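Local coordinates for DUF1611 domain-containing protein (Anabaena variabilis, PDB 2OBN) that is of unknown function but pairs a Rossmann-like N-terminal domain with a P-loop NTPase-like C-terminal domain, so it may bind a nucleotide, at residues R153-V158 with Q256-H261; S252-L257 with G297-V302; I12-G17 with I79-K84; E16-T21 with V40-C45. The protein carries 2 engineered substitutions. One frame throughout, in Å; residues are numbered along the deposited sequence.

Interaction 1 (R153-V158 with Q256-H261)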
loop_
_atom_site.group_PDB
_atom_site.type_symbol
_atom_site.label_atom_id
_atom_site.label_comp_id
_atom_site.label_asym_id
_atom_site.label_seq_id
_atom_site.Cartn_x
_atom_site.Cartn_y
_atom_site.Cartn_z
ATOM N N ARG B 153 -19.480 -9.366 -12.671
ATOM C CA ARG B 153 -19.372 -9.456 -11.211
ATOM C C ARG B 153 -17.878 -9.446 -10.898
ATOM O O ARG B 153 -17.055 -9.911 -11.709
ATOM C CB ARG B 153 -20.030 -10.718 -10.664
ATOM C CG ARG B 153 -21.544 -10.612 -10.514
ATOM C CD ARG B 153 -22.091 -11.890 -9.907
ATOM N NE ARG B 153 -23.413 -11.712 -9.299
ATOM C CZ ARG B 153 -24.562 -11.699 -9.962
ATOM N NH1 ARG B 153 -24.597 -11.828 -11.283
ATOM N NH2 ARG B 153 -25.691 -11.528 -9.294
ATOM N N ARG B 154 -17.540 -8.876 -9.746
ATOM C CA ARG B 154 -16.167 -8.773 -9.290
ATOM C C ARG B 154 -16.133 -9.244 -7.838
ATOM O O ARG B 154 -16.584 -8.546 -6.928
ATOM C CB ARG B 154 -15.652 -7.354 -9.462
ATOM C CG ARG B 154 -15.721 -6.890 -10.921
ATOM C CD ARG B 154 -15.370 -5.460 -11.113
ATOM N NE ARG B 154 -16.229 -4.553 -10.360
ATOM C CZ ARG B 154 -17.449 -4.164 -10.719
ATOM N NH1 ARG B 154 -18.003 -4.588 -11.845
ATOM N NH2 ARG B 154 -18.126 -3.323 -9.930
ATOM N N VAL B 155 -15.616 -10.459 -7.664
ATOM C CA VAL B 155 -15.570 -11.143 -6.390
ATOM C C VAL B 155 -14.148 -11.191 -5.862
ATOM O O VAL B 155 -13.254 -11.755 -6.505
ATOM C CB VAL B 155 -16.084 -12.603 -6.531
ATOM C CG1 VAL B 155 -16.248 -13.259 -5.155
ATOM C CG2 VAL B 155 -17.411 -12.640 -7.315
ATOM N N LEU B 156 -13.960 -10.577 -4.697
ATOM C CA LEU B 156 -12.692 -10.551 -4.012
ATOM C C LEU B 156 -12.741 -11.441 -2.770
ATOM O O LEU B 156 -13.665 -11.342 -1.956
ATOM C CB LEU B 156 -12.373 -9.122 -3.555
ATOM C CG LEU B 156 -11.105 -8.938 -2.707
ATOM C CD1 LEU B 156 -9.870 -9.346 -3.523
ATOM C CD2 LEU B 156 -10.986 -7.492 -2.217
ATOM N N THR B 157 -11.741 -12.308 -2.632
ATOM C CA THR B 157 -11.588 -13.083 -1.424
ATOM C C THR B 157 -10.823 -12.200 -0.462
ATOM O O THR B 157 -9.876 -11.514 -0.855
ATOM C CB THR B 157 -10.858 -14.431 -1.643
ATOM O OG1 THR B 157 -9.802 -14.269 -2.592
ATOM C CG2 THR B 157 -11.832 -15.470 -2.165
ATOM N N VAL B 158 -11.297 -12.165 0.779
ATOM C CA VAL B 158 -10.679 -11.397 1.859
ATOM C C VAL B 158 -10.445 -12.396 2.983
ATOM O O VAL B 158 -11.046 -13.471 2.961
ATOM C CB VAL B 158 -11.553 -10.165 2.273
ATOM C CG1 VAL B 158 -11.655 -9.192 1.095
ATOM C CG2 VAL B 158 -12.950 -10.561 2.717
ATOM N N GLN B 256 -19.118 -8.452 -4.767
ATOM C CA GLN B 256 -19.299 -9.352 -3.615
ATOM C C GLN B 256 -17.944 -9.714 -3.003
ATOM O O GLN B 256 -16.919 -9.739 -3.696
ATOM C CB GLN B 256 -19.987 -10.676 -3.998
ATOM C CG GLN B 256 -21.419 -10.597 -4.538
ATOM C CD GLN B 256 -21.511 -10.118 -5.972
ATOM O OE1 GLN B 256 -20.571 -10.269 -6.756
ATOM N NE2 GLN B 256 -22.647 -9.521 -6.325
ATOM N N LEU B 257 -17.958 -9.987 -1.701
ATOM C CA LEU B 257 -16.779 -10.426 -0.977
ATOM C C LEU B 257 -17.053 -11.818 -0.431
ATOM O O LEU B 257 -18.192 -12.137 -0.103
ATOM C CB LEU B 257 -16.481 -9.497 0.205
ATOM C CG LEU B 257 -16.187 -8.024 -0.130
ATOM C CD1 LEU B 257 -16.095 -7.180 1.141
ATOM C CD2 LEU B 257 -14.931 -7.864 -0.977
ATOM N N VAL B 258 -16.012 -12.644 -0.369
ATOM C CA VAL B 258 -16.078 -13.962 0.260
ATOM C C VAL B 258 -14.991 -13.941 1.331
ATOM O O VAL B 258 -13.809 -13.681 1.038
ATOM C CB VAL B 258 -15.839 -15.110 -0.748
ATOM C CG1 VAL B 258 -15.729 -16.455 -0.034
ATOM C CG2 VAL B 258 -16.955 -15.142 -1.783
ATOM N N LEU B 259 -15.390 -14.146 2.578
ATOM C CA LEU B 259 -14.459 -14.105 3.695
ATOM C C LEU B 259 -13.872 -15.496 3.958
ATOM O O LEU B 259 -14.609 -16.439 4.170
ATOM C CB LEU B 259 -15.163 -13.564 4.955
ATOM C CG LEU B 259 -14.352 -13.477 6.263
ATOM C CD1 LEU B 259 -13.094 -12.637 6.090
ATOM C CD2 LEU B 259 -15.202 -12.921 7.393
ATOM N N VAL B 260 -12.547 -15.603 3.948
ATOM C CA VAL B 260 -11.875 -16.866 4.206
ATOM C C VAL B 260 -11.385 -16.860 5.663
ATOM O O VAL B 260 -10.964 -15.830 6.189
ATOM C CB VAL B 260 -10.716 -17.105 3.214
ATOM C CG1 VAL B 260 -10.172 -18.552 3.315
ATOM C CG2 VAL B 260 -11.177 -16.805 1.785
ATOM N N HIS B 261 -11.477 -18.012 6.320
ATOM C CA HIS B 261 -11.066 -18.136 7.702
ATOM C C HIS B 261 -10.719 -19.572 8.060
ATOM O O HIS B 261 -11.385 -20.496 7.623
ATOM C CB HIS B 261 -12.178 -17.603 8.592
ATOM C CG HIS B 261 -11.981 -17.868 10.053
ATOM N ND1 HIS B 261 -11.047 -17.203 10.821
ATOM C CD2 HIS B 261 -12.639 -18.696 10.896
ATOM C CE1 HIS B 261 -11.135 -17.620 12.071
ATOM N NE2 HIS B 261 -12.087 -18.535 12.138
#
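Val155 CG1 meets Val258 CG2 at 3.9 Å on one face of two neighbouring parallel strands. On the other, Leu156 and Leu257 lie side by side and point the same way, with Leu257 CD2 3.8 Å from Leu156 CB; Val158 CG1 touches that same CD2. With CG1 anti to the carbonyl carbon (chi1 -64°), Val158 holds CG2 between the backbone N and the carbonyl carbon, 4.0 Å from Leu259 CD1, the side chains at about a right angle. The backbones alternate as donor and acceptor, from a weak Gln256 N to Arg154 O bond of 3.3 Å to a Val260 N to Val158 O bond of 2.8 Å. These are central strands of the parallel sheet of the P-loop domain, order 2-3-1-4-5-6, and strand 153-159 runs on toward helix 166-179, where a phosphate-binding loop would be expected. The side chain of Val260 lies about 6 Å from a bound phosphate ion, probably from the crystallisation liquor. At the opposite end the Arg153 guanidinium lies obliquely beside the Gln256 amide, their planes 29° apart, without a bond between them. Asn349 holds both groups: its OXT forms a salt bridge with Arg153 NH2, its OD1 a hydrogen bond with Gln256 NE2. With an alanine in place of Arg153, the terminal carboxylate would probably lose this ionic mate and the chain end be freer to shift. Thr157 OG1 bonds outward to Ser170 OG.

Interaction 2 (S252-L257 with G297-V302)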
loop_
_atom_site.group_PDB
_atom_site.type_symbol
_atom_site.label_atom_id
_atom_site.label_comp_id
_atom_site.label_asym_id
_atom_site.label_seq_id
_atom_site.Cartn_x
_atom_site.Cartn_y
_atom_site.Cartn_z
ATOM N N SER B 252 -10.511 -2.898 -7.462
ATOM C CA SER B 252 -11.446 -3.814 -8.108
ATOM C C SER B 252 -12.899 -3.428 -7.970
ATOM O O SER B 252 -13.711 -3.947 -8.718
ATOM C CB SER B 252 -11.263 -5.236 -7.578
ATOM O OG SER B 252 -11.619 -5.345 -6.209
ATOM N N GLN B 253 -13.238 -2.542 -7.029
ATOM C CA GLN B 253 -14.634 -2.115 -6.817
ATOM C C GLN B 253 -15.520 -3.364 -6.768
ATOM O O GLN B 253 -16.463 -3.505 -7.539
ATOM C CB GLN B 253 -15.067 -1.166 -7.940
ATOM C CG GLN B 253 -14.261 0.125 -8.002
ATOM C CD GLN B 253 -14.644 1.127 -6.908
ATOM O OE1 GLN B 253 -15.730 1.706 -6.942
ATOM N NE2 GLN B 253 -13.734 1.370 -5.975
ATOM N N PRO B 254 -15.236 -4.270 -5.825
ATOM C CA PRO B 254 -15.921 -5.565 -5.865
ATOM C C PRO B 254 -17.434 -5.491 -5.715
ATOM O O PRO B 254 -17.954 -4.602 -5.029
ATOM C CB PRO B 254 -15.306 -6.329 -4.674
ATOM C CG PRO B 254 -14.716 -5.277 -3.761
ATOM C CD PRO B 254 -14.360 -4.120 -4.646
ATOM N N THR B 255 -18.126 -6.432 -6.352
ATOM C CA THR B 255 -19.594 -6.545 -6.233
ATOM C C THR B 255 -19.957 -7.460 -5.042
ATOM O O THR B 255 -20.981 -7.263 -4.393
ATOM C CB THR B 255 -20.228 -7.026 -7.550
ATOM O OG1 THR B 255 -19.583 -8.225 -7.984
ATOM C CG2 THR B 255 -20.056 -5.974 -8.624
ATOM N N GLN B 256 -19.118 -8.452 -4.767
ATOM C CA GLN B 256 -19.299 -9.352 -3.615
ATOM C C GLN B 256 -17.944 -9.714 -3.003
ATOM O O GLN B 256 -16.919 -9.739 -3.696
ATOM C CB GLN B 256 -19.987 -10.676 -3.998
ATOM C CG GLN B 256 -21.419 -10.597 -4.538
ATOM C CD GLN B 256 -21.511 -10.118 -5.972
ATOM O OE1 GLN B 256 -20.571 -10.269 -6.756
ATOM N NE2 GLN B 256 -22.647 -9.521 -6.325
ATOM N N LEU B 257 -17.958 -9.987 -1.701
ATOM C CA LEU B 257 -16.779 -10.426 -0.977
ATOM C C LEU B 257 -17.053 -11.818 -0.431
ATOM O O LEU B 257 -18.192 -12.137 -0.103
ATOM C CB LEU B 257 -16.481 -9.497 0.205
ATOM C CG LEU B 257 -16.187 -8.024 -0.130
ATOM C CD1 LEU B 257 -16.095 -7.180 1.141
ATOM C CD2 LEU B 257 -14.931 -7.864 -0.977
ATOM N N GLY B 297 -20.639 1.906 -3.137
ATOM C CA GLY B 297 -21.874 1.159 -2.960
ATOM C C GLY B 297 -21.701 0.090 -1.894
ATOM O O GLY B 297 -20.573 -0.270 -1.519
ATOM N N THR B 298 -22.822 -0.412 -1.395
ATOM C CA THR B 298 -22.793 -1.466 -0.411
ATOM C C THR B 298 -22.172 -2.697 -1.069
ATOM O O THR B 298 -22.545 -3.039 -2.184
ATOM C CB THR B 298 -24.211 -1.774 0.081
ATOM O OG1 THR B 298 -24.791 -0.580 0.618
ATOM C CG2 THR B 298 -24.196 -2.844 1.170
ATOM N N VAL B 299 -21.178 -3.298 -0.418
ATOM C CA VAL B 299 -20.543 -4.512 -0.902
ATOM C C VAL B 299 -20.665 -5.552 0.220
ATOM O O VAL B 299 -20.072 -5.386 1.268
ATOM C CB VAL B 299 -19.070 -4.304 -1.225
ATOM C CG1 VAL B 299 -18.482 -5.579 -1.823
ATOM C CG2 VAL B 299 -18.901 -3.142 -2.182
ATOM N N PRO B 300 -21.468 -6.607 0.012
ATOM C CA PRO B 300 -21.649 -7.592 1.058
ATOM C C PRO B 300 -20.646 -8.731 1.097
ATOM O O PRO B 300 -20.092 -9.104 0.064
ATOM C CB PRO B 300 -23.014 -8.199 0.708
ATOM C CG PRO B 300 -23.071 -8.138 -0.757
ATOM C CD PRO B 300 -22.310 -6.906 -1.169
ATOM N N VAL B 301 -20.433 -9.258 2.304
ATOM C CA VAL B 301 -19.714 -10.505 2.499
ATOM C C VAL B 301 -20.868 -11.504 2.311
ATOM O O VAL B 301 -21.815 -11.552 3.104
ATOM C CB VAL B 301 -19.041 -10.618 3.905
ATOM C CG1 VAL B 301 -18.434 -12.015 4.096
ATOM C CG2 VAL B 301 -17.940 -9.531 4.099
ATOM N N VAL B 302 -20.805 -12.282 1.244
ATOM C CA VAL B 302 -21.926 -13.153 0.883
ATOM C C VAL B 302 -21.861 -14.533 1.474
ATOM O O VAL B 302 -22.830 -15.272 1.398
ATOM C CB VAL B 302 -22.098 -13.285 -0.668
ATOM C CG1 VAL B 302 -22.371 -11.927 -1.290
ATOM C CG2 VAL B 302 -20.875 -13.951 -1.320
#
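Val299 straddles the carbonyl oxygen of Pro254, with CG2 3.3 Å and CG1 3.4 Å from Pro254 O. Its first torsion sets this up: with CG1 opposite the backbone N (chi1 -176°), both methyls face segment 252-257, and CG1 can also touch Leu257 CG at 3.8 Å, the two side chains at about a right angle. Val302 splits its methyls differently: CG1 packs on Gln256 CG at 3.6 Å, while CG2 lies close over Leu257 O. The bend of Gln256 at chi2 (76°) turns its amide back, leaving CG to Val302 and bringing OE1 to 2.6 Å from Thr255 OG1, which donates a hydrogen bond from above the amide carbonyl plane. Pro300 lays its CD 3.5 Å from Thr255 O, and Leu257 CB rests near Val301 CG2 on the same face of the sheet. Two backbone bonds fix the pairing: Leu257 N donates to Pro300 O at 2.9 Å, and Val302 N donates to Leu257 O, also at 2.9 Å. Ala290 of helix 279-291 covers Leu257 and Val299, whereas Ala345 and Val346 of helix 340-347 lie against Val302. The contact thus ties together the starts of two parallel strands, 256-262 and 301-307, which helix 279-291 connects as a beta-alpha-beta crossover of the P-loop domain.

Interaction 3 (I12-G17 with I79-K84); sequences ILLHEG and IGIAPK
Leu13 O accepts a hydrogen bond from Gly80 N at 2.9 Å and so closes the parallel bridge between Leu13 and Ile79. Gly80 lies tight against the neighbouring strand: a CB on it would fall 2.6 Å from Ile12 CG2. Beyond this point the two segments leave strand geometry, and Ile81 fills the angle between them. Its CG1 stands between the backbone N and the carbonyl carbon (chi1 48°), which carries CD1 to 3.5 Å from His15 O and leaves CG2 to pack 3.7 Å from Leu14 CA. Leu14 CD1 comes obliquely onto that CG2 at 3.8 Å. Strands 10-13 and 76-79 are the first and fourth of a parallel sheet in the order 3-2-1-4-5-6, as in Rossmann folds, and the loops at their C-terminal ends part in opposite directions, the place where such folds commonly hold a nucleotide. Gly17 N bonds back to Leu14 O at 3.1 Å, curling the first loop so that Gly17 CA also meets Ile81 CG2. An alanine at Ile81 would remove CG1, CG2 and CD1 and would probably open a gap beneath the turn from Leu14 to Gly17, leaving it freer to move. Tyr92 of helix 92-101 packs on Ile81 as well. The His15 ring is held at both nitrogens, by Glu95 OE2 at NE2 and by Arg43 N at ND1.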
loop_
_atom_site.group_PDB
_atom_site.type_symbol
_atom_site.label_atom_id
_atom_site.label_comp_id
_atom_site.label_asym_id
_atom_site.label_seq_id
_atom_site.Cartn_x
_atom_site.Cartn_y
_atom_site.Cartn_z
ATOM N N ILE B 12 11.759 -27.174 -9.101
ATOM C CA ILE B 12 11.415 -26.218 -8.055
ATOM C C ILE B 12 12.444 -26.292 -6.932
ATOM O O ILE B 12 12.658 -27.366 -6.358
ATOM C CB ILE B 12 10.020 -26.489 -7.460
ATOM C CG1 ILE B 12 8.979 -26.513 -8.570
ATOM C CG2 ILE B 12 9.675 -25.435 -6.380
ATOM C CD1 ILE B 12 7.612 -26.808 -8.071
ATOM N N LEU B 13 13.093 -25.159 -6.645
ATOM C CA LEU B 13 14.044 -25.077 -5.539
ATOM C C LEU B 13 13.145 -25.057 -4.311
ATOM O O LEU B 13 12.358 -24.125 -4.146
ATOM C CB LEU B 13 14.892 -23.803 -5.611
ATOM C CG LEU B 13 16.010 -23.691 -4.562
ATOM C CD1 LEU B 13 17.097 -24.741 -4.826
ATOM C CD2 LEU B 13 16.615 -22.289 -4.532
ATOM N N LEU B 14 13.236 -26.083 -3.473
ATOM C CA LEU B 14 12.325 -26.197 -2.340
ATOM C C LEU B 14 12.997 -26.757 -1.080
ATOM O O LEU B 14 12.343 -27.460 -0.307
ATOM C CB LEU B 14 11.114 -27.060 -2.771
ATOM C CG LEU B 14 9.773 -27.096 -2.001
ATOM C CD1 LEU B 14 9.198 -25.733 -1.662
ATOM C CD2 LEU B 14 8.751 -27.881 -2.810
ATOM N N HIS B 15 14.276 -26.414 -0.862
ATOM C CA HIS B 15 15.026 -26.884 0.319
ATOM C C HIS B 15 14.362 -26.461 1.612
ATOM O O HIS B 15 14.169 -25.264 1.838
ATOM C CB HIS B 15 16.467 -26.349 0.368
ATOM C CG HIS B 15 17.346 -26.846 -0.732
ATOM N ND1 HIS B 15 17.729 -28.162 -0.842
ATOM C CD2 HIS B 15 17.951 -26.191 -1.750
ATOM C CE1 HIS B 15 18.508 -28.303 -1.898
ATOM N NE2 HIS B 15 18.657 -27.121 -2.466
ATOM N N GLU B 16 14.040 -27.446 2.458
ATOM C CA GLU B 16 13.375 -27.222 3.759
ATOM C C GLU B 16 11.909 -26.771 3.680
ATOM O O GLU B 16 11.270 -26.635 4.714
ATOM C CB GLU B 16 14.152 -26.233 4.634
ATOM C CG GLU B 16 15.610 -26.598 4.832
ATOM C CD GLU B 16 16.305 -25.698 5.842
ATOM O OE1 GLU B 16 16.194 -24.449 5.727
ATOM O OE2 GLU B 16 16.975 -26.255 6.747
ATOM N N GLY B 17 11.373 -26.561 2.475
ATOM C CA GLY B 17 10.000 -26.128 2.315
ATOM C C GLY B 17 8.977 -27.196 1.952
ATOM O O GLY B 17 7.784 -26.900 1.974
ATOM N N ILE B 79 12.191 -20.591 -7.912
ATOM C CA ILE B 79 12.406 -20.449 -6.472
ATOM C C ILE B 79 11.056 -20.659 -5.744
ATOM O O ILE B 79 10.122 -19.864 -5.875
ATOM C CB ILE B 79 13.080 -19.079 -6.092
ATOM C CG1 ILE B 79 14.455 -18.951 -6.758
ATOM C CG2 ILE B 79 13.271 -18.965 -4.577
ATOM C CD1 ILE B 79 15.155 -17.606 -6.526
ATOM N N GLY B 80 10.974 -21.747 -4.989
ATOM C CA GLY B 80 9.774 -22.097 -4.250
ATOM C C GLY B 80 9.906 -21.949 -2.751
ATOM O O GLY B 80 9.052 -22.430 -2.024
ATOM N N ILE B 81 10.972 -21.297 -2.289
ATOM C CA ILE B 81 11.196 -21.062 -0.856
ATOM C C ILE B 81 11.577 -19.620 -0.594
ATOM O O ILE B 81 12.052 -18.924 -1.475
ATOM C CB ILE B 81 12.281 -21.979 -0.231
ATOM C CG1 ILE B 81 13.548 -21.981 -1.106
ATOM C CG2 ILE B 81 11.714 -23.379 -0.019
ATOM C CD1 ILE B 81 14.737 -22.765 -0.525
ATOM N N ALA B 82 11.349 -19.182 0.636
ATOM C CA ALA B 82 11.668 -17.823 1.026
ATOM C C ALA B 82 12.013 -17.824 2.501
ATOM O O ALA B 82 11.265 -18.380 3.310
ATOM C CB ALA B 82 10.504 -16.914 0.748
ATOM N N PRO B 83 13.149 -17.202 2.867
ATOM C CA PRO B 83 13.503 -17.181 4.282
ATOM C C PRO B 83 12.567 -16.261 5.047
ATOM O O PRO B 83 12.059 -15.300 4.457
ATOM C CB PRO B 83 14.906 -16.580 4.266
ATOM C CG PRO B 83 14.907 -15.701 3.072
ATOM C CD PRO B 83 14.126 -16.455 2.051
ATOM N N LYS B 84 12.307 -16.566 6.320
ATOM C CA LYS B 84 11.489 -15.673 7.157
ATOM C C LYS B 84 12.222 -14.337 7.171
ATOM O O LYS B 84 13.280 -14.226 7.790
ATOM C CB LYS B 84 11.314 -16.208 8.584
#

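Interaction 4 (E16-T21 with V40-C45); sequences EGTTGT and VIDRNC
Hydrogen bonds from segment 16-21 converge on the carboxylate of Asp42. OD1 is gripped from opposite faces of the carboxylate plane, by Glu16 N across the contact at 2.8 Å and by Asn44 N of its own loop at 3.2 Å. OD2 takes the hydroxyl of Thr18 on its anti side, with OG1 2.8 Å away and 17° out of the plane; Thr18 N adds a weak bond. A water extends the network, accepting from Thr19 N at 3.0 Å and donating to Asp42 OD2. With CG anti to the backbone N (chi1 -176°), Asp42 presents both oxygens to the other loop, and these bonds hold its carboxylate against rotation. Electrostatics are looser toward the solvent-exposed side: Glu16 OE2 and Arg43 NH2 stay 4.3 Å apart, beyond a salt bridge. Van der Waals contacts complete the fit, with Cys45 SG 3.9 Å from Thr18 CB and Asn44 ND2 against Glu16 CG. The bond from Asn44 N makes an Asx turn just after strand 37-41. In many Rossmann folds an acidic residue at the end of the second strand binds the ribose of a nucleotide; Asp42 has a comparable position, but here it fastens the loop that follows the first strand.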
loop_
_atom_site.group_PDB
_atom_site.type_symbol
_atom_site.label_atom_id
_atom_site.label_comp_id
_atom_site.label_asym_id
_atom_site.label_seq_id
_atom_site.Cartn_x
_atom_site.Cartn_y
_atom_site.Cartn_z
ATOM N N GLU B 16 14.040 -27.446 2.458
ATOM C CA GLU B 16 13.375 -27.222 3.759
ATOM C C GLU B 16 11.909 -26.771 3.680
ATOM O O GLU B 16 11.270 -26.635 4.714
ATOM C CB GLU B 16 14.152 -26.233 4.634
ATOM C CG GLU B 16 15.610 -26.598 4.832
ATOM C CD GLU B 16 16.305 -25.698 5.842
ATOM O OE1 GLU B 16 16.194 -24.449 5.727
ATOM O OE2 GLU B 16 16.975 -26.255 6.747
ATOM N N GLY B 17 11.373 -26.561 2.475
ATOM C CA GLY B 17 10.000 -26.128 2.315
ATOM C C GLY B 17 8.977 -27.196 1.952
ATOM O O GLY B 17 7.784 -26.900 1.974
ATOM N N THR B 18 9.397 -28.410 1.596
ATOM C CA THR B 18 8.416 -29.430 1.220
ATOM C C THR B 18 7.547 -29.808 2.410
ATOM O O THR B 18 6.332 -29.852 2.286
ATOM C CB THR B 18 9.038 -30.706 0.604
ATOM O OG1 THR B 18 9.974 -30.356 -0.428
ATOM C CG2 THR B 18 7.945 -31.601 0.007
ATOM N N THR B 19 8.178 -30.089 3.548
ATOM C CA THR B 19 7.471 -30.425 4.794
ATOM C C THR B 19 7.641 -29.367 5.887
ATOM O O THR B 19 7.088 -29.518 6.981
ATOM C CB THR B 19 7.929 -31.789 5.372
ATOM O OG1 THR B 19 9.341 -31.765 5.636
ATOM C CG2 THR B 19 7.598 -32.911 4.411
ATOM N N GLY B 20 8.399 -28.313 5.600
ATOM C CA GLY B 20 8.627 -27.243 6.560
ATOM C C GLY B 20 7.607 -26.141 6.378
ATOM O O GLY B 20 6.504 -26.389 5.881
ATOM N N THR B 21 7.992 -24.924 6.767
ATOM C CA THR B 21 7.123 -23.747 6.687
ATOM C C THR B 21 7.479 -22.699 5.611
ATOM O O THR B 21 6.645 -21.856 5.294
ATOM C CB THR B 21 7.114 -23.011 8.052
ATOM O OG1 THR B 21 8.452 -22.677 8.424
ATOM C CG2 THR B 21 6.506 -23.894 9.149
ATOM N N VAL B 40 11.525 -31.760 -7.817
ATOM C CA VAL B 40 11.381 -30.956 -6.616
ATOM C C VAL B 40 12.734 -31.100 -5.926
ATOM O O VAL B 40 13.200 -32.218 -5.687
ATOM C CB VAL B 40 10.269 -31.477 -5.699
ATOM C CG1 VAL B 40 10.378 -30.856 -4.298
ATOM C CG2 VAL B 40 8.897 -31.199 -6.305
ATOM N N ILE B 41 13.368 -29.972 -5.624
ATOM C CA ILE B 41 14.694 -29.973 -5.027
ATOM C C ILE B 41 14.593 -29.662 -3.543
ATOM O O ILE B 41 14.290 -28.530 -3.158
ATOM C CB ILE B 41 15.609 -28.957 -5.746
ATOM C CG1 ILE B 41 15.778 -29.358 -7.216
ATOM C CG2 ILE B 41 16.986 -28.880 -5.078
ATOM C CD1 ILE B 41 16.269 -28.226 -8.104
ATOM N N ASP B 42 14.836 -30.679 -2.718
ATOM C CA ASP B 42 14.821 -30.524 -1.262
ATOM C C ASP B 42 15.692 -31.615 -0.625
ATOM O O ASP B 42 15.325 -32.788 -0.620
ATOM C CB ASP B 42 13.383 -30.581 -0.730
ATOM C CG ASP B 42 13.291 -30.339 0.775
ATOM O OD1 ASP B 42 14.311 -30.017 1.417
ATOM O OD2 ASP B 42 12.175 -30.457 1.322
ATOM N N ARG B 43 16.846 -31.197 -0.100
ATOM C CA ARG B 43 17.822 -32.083 0.552
ATOM C C ARG B 43 17.285 -32.845 1.774
ATOM O O ARG B 43 17.782 -33.911 2.101
ATOM C CB ARG B 43 19.085 -31.297 0.934
ATOM C CG ARG B 43 18.847 -30.096 1.829
ATOM C CD ARG B 43 20.150 -29.404 2.190
ATOM N NE ARG B 43 19.866 -28.191 2.957
ATOM C CZ ARG B 43 19.785 -26.948 2.474
ATOM N NH1 ARG B 43 20.012 -26.664 1.186
ATOM N NH2 ARG B 43 19.500 -25.963 3.316
ATOM N N ASN B 44 16.288 -32.277 2.446
ATOM C CA ASN B 44 15.629 -32.923 3.568
ATOM C C ASN B 44 14.647 -34.038 3.160
ATOM O O ASN B 44 14.286 -34.870 3.987
ATOM C CB ASN B 44 14.843 -31.880 4.380
ATOM C CG ASN B 44 15.733 -30.871 5.080
ATOM O OD1 ASN B 44 16.937 -30.827 4.860
ATOM N ND2 ASN B 44 15.134 -30.062 5.945
ATOM N N CYS B 45 14.217 -34.054 1.900
ATOM C CA CYS B 45 13.202 -35.003 1.422
ATOM C C CYS B 45 13.594 -35.867 0.214
ATOM O O CYS B 45 12.742 -36.536 -0.370
ATOM C CB CYS B 45 11.931 -34.206 1.075
ATOM S SG CYS B 45 11.212 -33.385 2.508
HETATM O O HOH W 1 11.187 -30.094 3.577
#

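Interactions 1 and 2 share Gln256 and Leu257 and join three neighbouring strands of the P-loop domain, with centres 7 Å apart. Interactions 3 and 4, also 7 Å apart, share Glu16 and Gly17 and sit at the C-terminal ends of strands in the Rossmann-like sheet. The two pairs lie on opposite sides of the chain's centre; their nearest atoms are about 17 Å apart, between interactions 1 and 4. Interactions 1 to 3 are buried and combine backbone pairing with aliphatic packing, most extensively in interaction 1. Interaction 4 is partly exposed and joins loop to strand end through a buried carboxylate, with its charged side chains at the edge.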